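Local coordinates for protein translation initiation factor 4E (Ascaris suum, PDB 3M94) that binds the 5' cap of messenger RNA, including the trimethylguanosine cap of nematodes, and probably acts in this way to start translation, at residues L97-A102 with C116-N121; G77-V82 with Q147-K152; K27-F32 with W39-H44. All blocks are in the same frame, centred on the assembly; numbering follows the deposited sequence.

Contact 1. Residues L97-A102 with C116-N121; sequences LELLMA and CGAVVN. With M7M (N,N,7-trimethylguanosine 5'-(trihydrogen diphosphate)), chain C.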
loop_
_atom_site.group_PDB
_atom_site.type_symbol
_atom_site.label_atom_id
_atom_site.label_comp_id
_atom_site.label_asym_id
_atom_site.label_seq_id
_atom_site.Cartn_x
_atom_site.Cartn_y
_atom_site.Cartn_z
ATOM N N LEU A 97 8.483 1.777 0.524
ATOM C CA LEU A 97 9.125 1.747 -0.791
ATOM C C LEU A 97 9.133 0.337 -1.406
ATOM O O LEU A 97 8.807 0.187 -2.585
ATOM C CB LEU A 97 10.554 2.316 -0.744
ATOM C CG LEU A 97 11.318 2.350 -2.087
ATOM C CD1 LEU A 97 10.523 3.079 -3.233
ATOM C CD2 LEU A 97 12.693 2.991 -1.909
ATOM N N GLU A 98 9.495 -0.688 -0.624
ATOM C CA GLU A 98 9.397 -2.074 -1.118
ATOM C C GLU A 98 7.984 -2.426 -1.615
ATOM O O GLU A 98 7.831 -3.079 -2.645
ATOM C CB GLU A 98 9.818 -3.095 -0.047
ATOM C CG GLU A 98 11.290 -3.020 0.395
ATOM C CD GLU A 98 12.283 -3.242 -0.741
ATOM O OE1 GLU A 98 12.037 -4.102 -1.601
ATOM O OE2 GLU A 98 13.327 -2.563 -0.770
ATOM N N LEU A 99 6.956 -2.000 -0.883
ATOM C CA LEU A 99 5.586 -2.268 -1.319
ATOM C C LEU A 99 5.248 -1.551 -2.632
ATOM O O LEU A 99 4.627 -2.141 -3.511
ATOM C CB LEU A 99 4.573 -1.929 -0.219
ATOM C CG LEU A 99 3.105 -2.224 -0.512
ATOM C CD1 LEU A 99 2.902 -3.668 -0.989
ATOM C CD2 LEU A 99 2.274 -1.960 0.747
ATOM N N LEU A 100 5.674 -0.296 -2.773
ATOM C CA LEU A 100 5.443 0.444 -4.007
ATOM C C LEU A 100 6.130 -0.234 -5.207
ATOM O O LEU A 100 5.525 -0.382 -6.274
ATOM C CB LEU A 100 5.935 1.893 -3.881
ATOM C CG LEU A 100 5.239 2.799 -2.845
ATOM C CD1 LEU A 100 5.704 4.211 -2.996
ATOM C CD2 LEU A 100 3.696 2.739 -2.882
ATOM N N MET A 101 7.385 -0.626 -5.038
ATOM C CA MET A 101 8.114 -1.307 -6.118
ATOM C C MET A 101 7.463 -2.647 -6.492
ATOM O O MET A 101 7.376 -2.985 -7.678
ATOM C CB MET A 101 9.572 -1.512 -5.738
ATOM C CG MET A 101 10.345 -0.205 -5.717
ATOM S SD MET A 101 12.110 -0.450 -5.586
ATOM C CE MET A 101 12.246 -1.169 -3.945
ATOM N N ALA A 102 7.003 -3.382 -5.477
ATOM C CA ALA A 102 6.340 -4.677 -5.698
ATOM C C ALA A 102 5.052 -4.474 -6.490
ATOM O O ALA A 102 4.817 -5.193 -7.434
ATOM C CB ALA A 102 6.073 -5.402 -4.380
ATOM N N CYS A 116 -5.754 -3.153 -5.446
ATOM C CA CYS A 116 -6.262 -1.809 -5.661
ATOM C C CYS A 116 -5.188 -0.762 -5.417
ATOM O O CYS A 116 -5.016 0.151 -6.224
ATOM C CB CYS A 116 -7.454 -1.534 -4.756
ATOM S SG CYS A 116 -8.739 -2.720 -5.020
ATOM N N GLY A 117 -4.479 -0.882 -4.297
ATOM C CA GLY A 117 -3.378 0.022 -4.022
ATOM C C GLY A 117 -2.778 -0.169 -2.652
ATOM O O GLY A 117 -3.182 -1.071 -1.913
ATOM N N ALA A 118 -1.822 0.687 -2.310
ATOM C CA ALA A 118 -1.152 0.636 -1.004
ATOM C C ALA A 118 -1.408 1.886 -0.166
ATOM O O ALA A 118 -1.636 2.976 -0.707
ATOM C CB ALA A 118 0.331 0.462 -1.199
ATOM N N VAL A 119 -1.314 1.729 1.155
ATOM C CA VAL A 119 -1.538 2.832 2.081
ATOM C C VAL A 119 -0.517 2.809 3.212
ATOM O O VAL A 119 -0.285 1.761 3.841
ATOM C CB VAL A 119 -2.940 2.740 2.740
ATOM C CG1 VAL A 119 -3.209 3.952 3.669
ATOM C CG2 VAL A 119 -4.027 2.605 1.692
ATOM N N VAL A 120 0.082 3.967 3.484
ATOM C CA VAL A 120 0.799 4.135 4.727
ATOM C C VAL A 120 0.105 5.190 5.591
ATOM O O VAL A 120 -0.125 6.319 5.142
ATOM C CB VAL A 120 2.316 4.413 4.524
ATOM C CG1 VAL A 120 2.560 5.594 3.579
ATOM C CG2 VAL A 120 3.028 4.627 5.890
ATOM N N ASN A 121 -0.252 4.798 6.817
ATOM C CA ASN A 121 -0.800 5.714 7.814
ATOM C C ASN A 121 0.294 5.996 8.833
ATOM O O ASN A 121 0.825 5.066 9.442
ATOM C CB ASN A 121 -2.021 5.101 8.523
ATOM C CG ASN A 121 -3.061 4.566 7.541
ATOM O OD1 ASN A 121 -3.287 3.361 7.470
ATOM N ND2 ASN A 121 -3.692 5.463 6.775
HETATM O OAX M7M C . -7.615 5.034 13.561
HETATM O OAY M7M C . -5.207 4.962 13.023
HETATM P PAZ M7M C . -6.502 5.465 12.488
HETATM O OBA M7M C . -6.653 6.920 12.200
HETATM O OBB M7M C . -12.584 5.747 3.196
HETATM C CBC M7M C . -10.226 5.336 4.553
HETATM O OBD M7M C . -6.851 4.666 11.143
HETATM N NBE M7M C . -14.082 7.165 4.057
HETATM C CBF M7M C . -12.914 6.536 4.092
HETATM C CBG M7M C . -12.117 6.798 5.167
HETATM N NBH M7M C . -10.939 6.293 5.409
HETATM C CBI M7M C . -10.530 6.818 6.550
HETATM O OBJ M7M C . -5.754 6.101 9.422
HETATM P PBK M7M C . -6.977 5.342 9.694
HETATM O OBL M7M C . -7.481 4.307 8.759
HETATM C CBM M7M C . -14.418 8.002 5.035
HETATM N NBN M7M C . -13.641 8.261 6.089
HETATM C CBO M7M C . -12.464 7.649 6.160
HETATM N NBP M7M C . -11.458 7.649 6.999
HETATM C CBQ M7M C . -11.378 8.423 8.236
HETATM O OBR M7M C . -10.149 8.202 8.901
HETATM C CBS M7M C . -10.291 7.333 10.011
HETATM C CBT M7M C . -9.448 6.097 9.797
HETATM O OBU M7M C . -8.094 6.427 9.976
HETATM N NBV M7M C . -15.600 8.582 4.921
HETATM C CBW M7M C . -16.045 9.503 5.931
HETATM C CBX M7M C . -12.453 7.895 9.134
HETATM C CBY M7M C . -11.722 6.881 9.971
HETATM C CBZ M7M C . -16.419 8.272 3.774
HETATM O OCA M7M C . -12.895 8.993 9.911
HETATM O OCB M7M C . -12.233 6.798 11.291
#
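Leu99 and Ala118 meet at the tight point of this buried contact, where a helix lies on a strand of the curved eIF4E sheet. The methyl CD2 of Leu99 comes within 3.7 Å of Ala118 CB, and Leu99 CG follows at 3.9 Å from the same carbon. With CG of Leu99 anti to the backbone N (chi1 -177°), the branch is carried straight down from the helix onto the alanine, whose single methyl rises from the strand to meet it. Away from this point the fit slackens. Leu100 CD2 reaches Ala118 CB at only 4.4 Å, a second and looser touch beside the first, and no hydrogen bond joins the two segments.

Leu97, on the same helix, is partly exposed, whereas Glu98 and Met101 are covered on the side away from the sheet by a bound peptide, which Glu98 OE1 meets through a salt bridge. Asn121 lines the cap pocket: its ND2 lies 3.4 Å from the phosphate oxygen OBJ of the cap analogue, while its hydrogen bond goes to Asp56 OD1. Cys116 and Gly117 form a classic beta bulge opposite Trp132.

Helix 88-104 also brings Trp96 and Ile103 onto Ala118, and strand 115-121 runs between strands 56-61 and 127-133, so the alanine sits under the helix in the middle of the sheet.

Contact 2. Residues G77-V82 with Q147-K152; sequences GRWLVV and QILKAK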
loop_
_atom_site.group_PDB
_atom_site.type_symbol
_atom_site.label_atom_id
_atom_site.label_comp_id
_atom_site.label_asym_id
_atom_site.label_seq_id
_atom_site.Cartn_x
_atom_site.Cartn_y
_atom_site.Cartn_z
ATOM N N GLY A 77 -10.742 -5.662 0.958
ATOM C CA GLY A 77 -10.115 -5.674 2.267
ATOM C C GLY A 77 -8.666 -5.299 2.131
ATOM O O GLY A 77 -8.243 -4.808 1.079
ATOM N N ARG A 78 -7.905 -5.530 3.192
ATOM C CA ARG A 78 -6.514 -5.144 3.213
ATOM C C ARG A 78 -5.655 -6.108 4.012
ATOM O O ARG A 78 -6.087 -6.653 5.034
ATOM C CB ARG A 78 -6.365 -3.734 3.793
ATOM C CG ARG A 78 -6.623 -3.674 5.284
ATOM C CD ARG A 78 -6.483 -2.282 5.835
ATOM N NE ARG A 78 -6.589 -2.323 7.289
ATOM C CZ ARG A 78 -6.574 -1.258 8.079
ATOM N NH1 ARG A 78 -6.468 -0.046 7.565
ATOM N NH2 ARG A 78 -6.681 -1.408 9.393
ATOM N N TRP A 79 -4.438 -6.327 3.526
ATOM C CA TRP A 79 -3.384 -6.889 4.363
ATOM C C TRP A 79 -2.829 -5.734 5.191
ATOM O O TRP A 79 -2.477 -4.691 4.630
ATOM C CB TRP A 79 -2.283 -7.487 3.500
ATOM C CG TRP A 79 -2.620 -8.870 3.045
ATOM C CD1 TRP A 79 -3.025 -9.246 1.804
ATOM C CD2 TRP A 79 -2.623 -10.052 3.850
ATOM N NE1 TRP A 79 -3.261 -10.600 1.774
ATOM C CE2 TRP A 79 -3.030 -11.116 3.026
ATOM C CE3 TRP A 79 -2.309 -10.317 5.193
ATOM C CZ2 TRP A 79 -3.127 -12.423 3.496
ATOM C CZ3 TRP A 79 -2.411 -11.615 5.654
ATOM C CH2 TRP A 79 -2.814 -12.648 4.811
ATOM N N LEU A 80 -2.777 -5.918 6.511
ATOM C CA LEU A 80 -2.301 -4.889 7.429
ATOM C C LEU A 80 -0.959 -5.272 8.049
ATOM O O LEU A 80 -0.803 -6.375 8.578
ATOM C CB LEU A 80 -3.339 -4.635 8.533
ATOM C CG LEU A 80 -2.971 -3.686 9.680
ATOM C CD1 LEU A 80 -2.830 -2.235 9.200
ATOM C CD2 LEU A 80 -4.008 -3.776 10.828
ATOM N N VAL A 81 0.007 -4.359 7.956
ATOM C CA VAL A 81 1.308 -4.525 8.608
ATOM C C VAL A 81 1.432 -3.395 9.640
ATOM O O VAL A 81 1.461 -2.222 9.265
ATOM C CB VAL A 81 2.486 -4.367 7.613
ATOM C CG1 VAL A 81 3.805 -4.742 8.277
ATOM C CG2 VAL A 81 2.269 -5.174 6.324
ATOM N N VAL A 82 1.463 -3.737 10.925
ATOM C CA VAL A 82 1.757 -2.740 11.963
ATOM C C VAL A 82 3.268 -2.574 12.102
ATOM O O VAL A 82 4.018 -3.545 12.055
ATOM C CB VAL A 82 1.074 -3.045 13.343
ATOM C CG1 VAL A 82 -0.454 -2.979 13.206
ATOM C CG2 VAL A 82 1.521 -4.401 13.923
ATOM N N GLN A 147 1.461 -13.749 1.181
ATOM C CA GLN A 147 2.726 -14.473 1.258
ATOM C C GLN A 147 3.814 -13.685 0.513
ATOM O O GLN A 147 4.919 -13.527 1.019
ATOM C CB GLN A 147 2.588 -15.925 0.752
ATOM C CG GLN A 147 1.619 -16.791 1.590
ATOM C CD GLN A 147 1.214 -18.130 0.918
ATOM O OE1 GLN A 147 1.177 -18.254 -0.310
ATOM N NE2 GLN A 147 0.907 -19.127 1.737
ATOM N N ILE A 148 3.484 -13.170 -0.668
ATOM C CA ILE A 148 4.417 -12.351 -1.443
ATOM C C ILE A 148 4.752 -11.042 -0.706
ATOM O O ILE A 148 5.903 -10.647 -0.662
ATOM C CB ILE A 148 3.879 -12.055 -2.874
ATOM C CG1 ILE A 148 3.811 -13.347 -3.699
ATOM C CG2 ILE A 148 4.765 -11.036 -3.595
ATOM C CD1 ILE A 148 2.835 -13.290 -4.860
ATOM N N LEU A 149 3.752 -10.381 -0.131
ATOM C CA LEU A 149 3.985 -9.147 0.645
ATOM C C LEU A 149 4.987 -9.385 1.791
ATOM O O LEU A 149 5.952 -8.636 1.971
ATOM C CB LEU A 149 2.657 -8.636 1.212
ATOM C CG LEU A 149 2.641 -7.464 2.199
ATOM C CD1 LEU A 149 3.058 -6.190 1.495
ATOM C CD2 LEU A 149 1.252 -7.298 2.770
ATOM N N LYS A 150 4.735 -10.446 2.551
ATOM C CA LYS A 150 5.569 -10.847 3.670
ATOM C C LYS A 150 7.011 -11.032 3.204
ATOM O O LYS A 150 7.948 -10.562 3.862
ATOM C CB LYS A 150 5.027 -12.156 4.271
ATOM C CG LYS A 150 5.741 -12.601 5.527
ATOM C CD LYS A 150 5.098 -13.858 6.091
ATOM C CE LYS A 150 6.044 -14.619 6.997
ATOM N NZ LYS A 150 6.233 -13.952 8.312
ATOM N N ALA A 151 7.164 -11.710 2.060
ATOM C CA ALA A 151 8.466 -12.007 1.478
ATOM C C ALA A 151 9.184 -10.731 1.020
ATOM O O ALA A 151 10.321 -10.472 1.408
ATOM C CB ALA A 151 8.323 -13.021 0.310
ATOM N N LYS A 152 8.500 -9.923 0.215
ATOM C CA LYS A 152 9.044 -8.655 -0.278
ATOM C C LYS A 152 9.513 -7.755 0.850
ATOM O O LYS A 152 10.519 -7.074 0.718
ATOM C CB LYS A 152 7.983 -7.898 -1.103
ATOM C CG LYS A 152 7.656 -8.536 -2.453
ATOM C CD LYS A 152 8.868 -8.607 -3.374
ATOM C CE LYS A 152 8.520 -9.351 -4.643
ATOM N NZ LYS A 152 9.583 -9.152 -5.677
#
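Leu149 reaches down from helix 139-153 to strand 77-83 and touches it with one methyl group. Its CD2 lies 3.6 Å from Trp79 CB and 4.2 Å from Trp79 CG, so it meets the root of the indole and not the far end of the ring system. The same methyl comes to 4.3 Å from Val81 CG2, a lighter touch, and thus sits over two residues that alternate along the same face of the strand.

The side-chain torsions explain this. Leu149 has CG anti to its amide nitrogen (chi1 173°), which extends the branch from the helix toward the sheet. Trp79 instead has CG beside the backbone N and opposite the carbonyl carbon (chi1 -83°); the ring is thereby laid to one side, and the two side chains run past each other in opposite directions. The displaced indole is held by NE1, which donates to the carbonyl oxygen of Asn142, and it meets the ring of Tyr163 with the planes at about 60°.

On the opposite face of the strand, the Arg78 chain is extended beyond its first torsion (chi1 71°). Leu80 CD1 lies 3.9 Å above one face of its guanidinium group, which forms a salt bridge with Glu164 through NH2.

Between helix and strand there is no polar bond. Cohesion here is apolar, consistent with a hydrophobic layer beneath the helix, whereas the polar ends of Trp79, Arg78 and Lys150 find partners outside the two segments.

Contact 3. Residues K27-F32 with W39-H44; sequences KQVAVF and WSLYNH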
loop_
_atom_site.group_PDB
_atom_site.type_symbol
_atom_site.label_atom_id
_atom_site.label_comp_id
_atom_site.label_asym_id
_atom_site.label_seq_id
_atom_site.Cartn_x
_atom_site.Cartn_y
_atom_site.Cartn_z
ATOM N N LYS A 27 -5.562 14.774 -1.238
ATOM C CA LYS A 27 -5.175 15.337 -2.535
ATOM C C LYS A 27 -4.415 14.335 -3.403
ATOM O O LYS A 27 -3.534 13.615 -2.926
ATOM C CB LYS A 27 -4.401 16.656 -2.390
ATOM C CG LYS A 27 -2.873 16.560 -2.494
ATOM C CD LYS A 27 -2.249 17.910 -2.861
ATOM N N GLN A 28 -4.782 14.300 -4.678
ATOM C CA GLN A 28 -4.068 13.499 -5.664
ATOM C C GLN A 28 -2.818 14.266 -6.051
ATOM O O GLN A 28 -2.904 15.398 -6.490
ATOM C CB GLN A 28 -4.928 13.205 -6.895
ATOM C CG GLN A 28 -4.144 12.379 -7.924
ATOM C CD GLN A 28 -4.974 11.999 -9.114
ATOM O OE1 GLN A 28 -5.921 11.211 -9.015
ATOM N NE2 GLN A 28 -4.630 12.556 -10.256
ATOM N N VAL A 29 -1.654 13.677 -5.835
ATOM C CA VAL A 29 -0.411 14.407 -6.064
ATOM C C VAL A 29 -0.011 14.394 -7.534
ATOM O O VAL A 29 0.261 15.450 -8.111
ATOM C CB VAL A 29 0.744 13.895 -5.163
ATOM C CG1 VAL A 29 2.084 14.455 -5.635
ATOM C CG2 VAL A 29 0.491 14.312 -3.699
ATOM N N ALA A 30 0.039 13.192 -8.109
ATOM C CA ALA A 30 0.377 12.996 -9.517
ATOM C C ALA A 30 -0.095 11.612 -9.964
ATOM O O ALA A 30 -0.414 10.761 -9.130
ATOM C CB ALA A 30 1.872 13.126 -9.710
ATOM N N VAL A 31 -0.140 11.421 -11.284
ATOM C CA VAL A 31 -0.419 10.150 -11.943
ATOM C C VAL A 31 0.810 9.860 -12.808
ATOM O O VAL A 31 1.346 10.762 -13.444
ATOM C CB VAL A 31 -1.663 10.250 -12.883
ATOM C CG1 VAL A 31 -1.989 8.887 -13.543
ATOM C CG2 VAL A 31 -2.886 10.775 -12.138
ATOM N N PHE A 32 1.272 8.614 -12.818
ATOM C CA PHE A 32 2.425 8.253 -13.622
ATOM C C PHE A 32 2.227 6.864 -14.233
ATOM O O PHE A 32 1.435 6.060 -13.727
ATOM C CB PHE A 32 3.706 8.309 -12.772
ATOM C CG PHE A 32 3.694 7.380 -11.582
ATOM C CD1 PHE A 32 4.118 6.063 -11.694
ATOM C CD2 PHE A 32 3.219 7.808 -10.352
ATOM C CE1 PHE A 32 4.094 5.209 -10.601
ATOM C CE2 PHE A 32 3.197 6.948 -9.250
ATOM C CZ PHE A 32 3.636 5.658 -9.377
ATOM N N TRP A 39 10.098 7.386 -10.064
ATOM C CA TRP A 39 11.263 7.843 -9.302
ATOM C C TRP A 39 11.354 9.372 -9.121
ATOM O O TRP A 39 11.711 9.835 -8.034
ATOM C CB TRP A 39 12.564 7.275 -9.873
ATOM C CG TRP A 39 12.759 5.808 -9.584
ATOM C CD1 TRP A 39 12.951 4.811 -10.503
ATOM C CD2 TRP A 39 12.784 5.169 -8.290
ATOM N NE1 TRP A 39 13.080 3.603 -9.870
ATOM C CE2 TRP A 39 12.989 3.790 -8.514
ATOM C CE3 TRP A 39 12.652 5.631 -6.971
ATOM C CZ2 TRP A 39 13.071 2.861 -7.466
ATOM C CZ3 TRP A 39 12.722 4.704 -5.927
ATOM C CH2 TRP A 39 12.933 3.341 -6.182
ATOM N N SER A 40 11.019 10.147 -10.163
ATOM C CA SER A 40 11.005 11.614 -10.069
ATOM C C SER A 40 10.048 12.095 -9.001
ATOM O O SER A 40 10.294 13.121 -8.356
ATOM C CB SER A 40 10.585 12.281 -11.382
ATOM O OG SER A 40 11.435 11.877 -12.427
ATOM N N LEU A 41 8.939 11.379 -8.844
ATOM C CA LEU A 41 8.008 11.651 -7.765
ATOM C C LEU A 41 8.616 11.255 -6.441
ATOM O O LEU A 41 8.745 12.063 -5.524
ATOM C CB LEU A 41 6.738 10.834 -7.956
ATOM C CG LEU A 41 5.576 11.457 -8.689
ATOM C CD1 LEU A 41 4.360 10.546 -8.486
ATOM C CD2 LEU A 41 5.332 12.860 -8.118
ATOM N N TYR A 42 8.984 9.987 -6.340
ATOM C CA TYR A 42 9.438 9.463 -5.075
ATOM C C TYR A 42 10.653 10.199 -4.513
ATOM O O TYR A 42 10.716 10.452 -3.312
ATOM C CB TYR A 42 9.657 7.945 -5.143
ATOM C CG TYR A 42 9.904 7.377 -3.769
ATOM C CD1 TYR A 42 8.841 6.976 -2.951
ATOM C CD2 TYR A 42 11.200 7.287 -3.266
ATOM C CE1 TYR A 42 9.080 6.465 -1.659
ATOM C CE2 TYR A 42 11.449 6.777 -1.997
ATOM C CZ TYR A 42 10.391 6.373 -1.203
ATOM O OH TYR A 42 10.660 5.874 0.051
ATOM N N ASN A 43 11.593 10.562 -5.381
ATOM C CA ASN A 43 12.817 11.234 -4.972
ATOM C C ASN A 43 12.656 12.652 -4.414
ATOM O O ASN A 43 13.551 13.155 -3.736
ATOM C CB ASN A 43 13.786 11.295 -6.148
ATOM C CG ASN A 43 14.431 9.957 -6.432
ATOM O OD1 ASN A 43 14.378 9.047 -5.607
ATOM N ND2 ASN A 43 15.032 9.827 -7.607
ATOM N N HIS A 44 11.546 13.311 -4.749
ATOM C CA HIS A 44 11.361 14.702 -4.370
ATOM C C HIS A 44 10.285 14.927 -3.312
ATOM O O HIS A 44 10.178 16.034 -2.773
ATOM C CB HIS A 44 11.103 15.532 -5.626
ATOM C CG HIS A 44 12.281 15.569 -6.543
ATOM N ND1 HIS A 44 12.402 14.733 -7.635
ATOM C CD2 HIS A 44 13.425 16.294 -6.493
ATOM C CE1 HIS A 44 13.560 14.964 -8.232
ATOM N NE2 HIS A 44 14.196 15.909 -7.565
#
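Leu41 of helix 35-42 packs against Val29, Ala30 and Phe32 of edge strand 26-34, in a strand-helix unit that closes one end of the antiparallel eIF4E sheet. The strand carries a classic beta bulge, in which Val29 and Ala30 both face Leu11 of strand 4-14; this irregularity lets consecutive residues point toward the helix.

All the contacts between the two segments are apolar, and the leucine takes part in each. Its two methyls straddle Ala30, with Leu41 CD1 and Leu41 CD2 each 3.8 Å from Ala30 CB. Leu41 CD1 also lies 3.5 Å from Phe32 CD2, meeting the ring obliquely. Phe32 has its ring between the backbone N and the carbonyl carbon (chi1 60°), which swings it over toward the leucine. Val29 CG1 adds a looser touch at 4.4 Å to Leu41 CD2. The contact is only partly buried: Val29 is exposed, whereas Phe32 is buried.

No hydrogen bond crosses between the segments; the strand pairs through its backbone with strand 4-14, and the helical segment has polar bonds of its own. Trp39 NE1 bonds to the backbone of a bound peptide, and Asn43 OD1 accepts from one of its basic side chains. Within 39-44, His44 ND1 donates to the carbonyl oxygen of Ser40 over 2.7 Å, nearly straight at 169° and with Ser40 O almost in the plane of the imidazole ring.

Overall arrangement
Contacts 1 and 2 are buried and adjacent, whereas contact 3, partly open to solvent, lies across the chain's centre from contact 2, with centres 23 Å apart. All three set a helix on the same antiparallel sheet and are apolar, but they serve different strands: two inner ones in contacts 1 and 2, an edge strand in contact 3. The helices form a continuous layer: Leu99 CD1 packs on Leu149 CD1 at 3.5 Å, joining contacts 1 and 2, and Leu97 and Met101 meet Trp39, joining contacts 1 and 3. Polar groups bond away from the three interfaces: Glu98, Trp39 and Asn43 to the bound peptide, Trp79 to Asn142, while Asn121 lines the cap pocket.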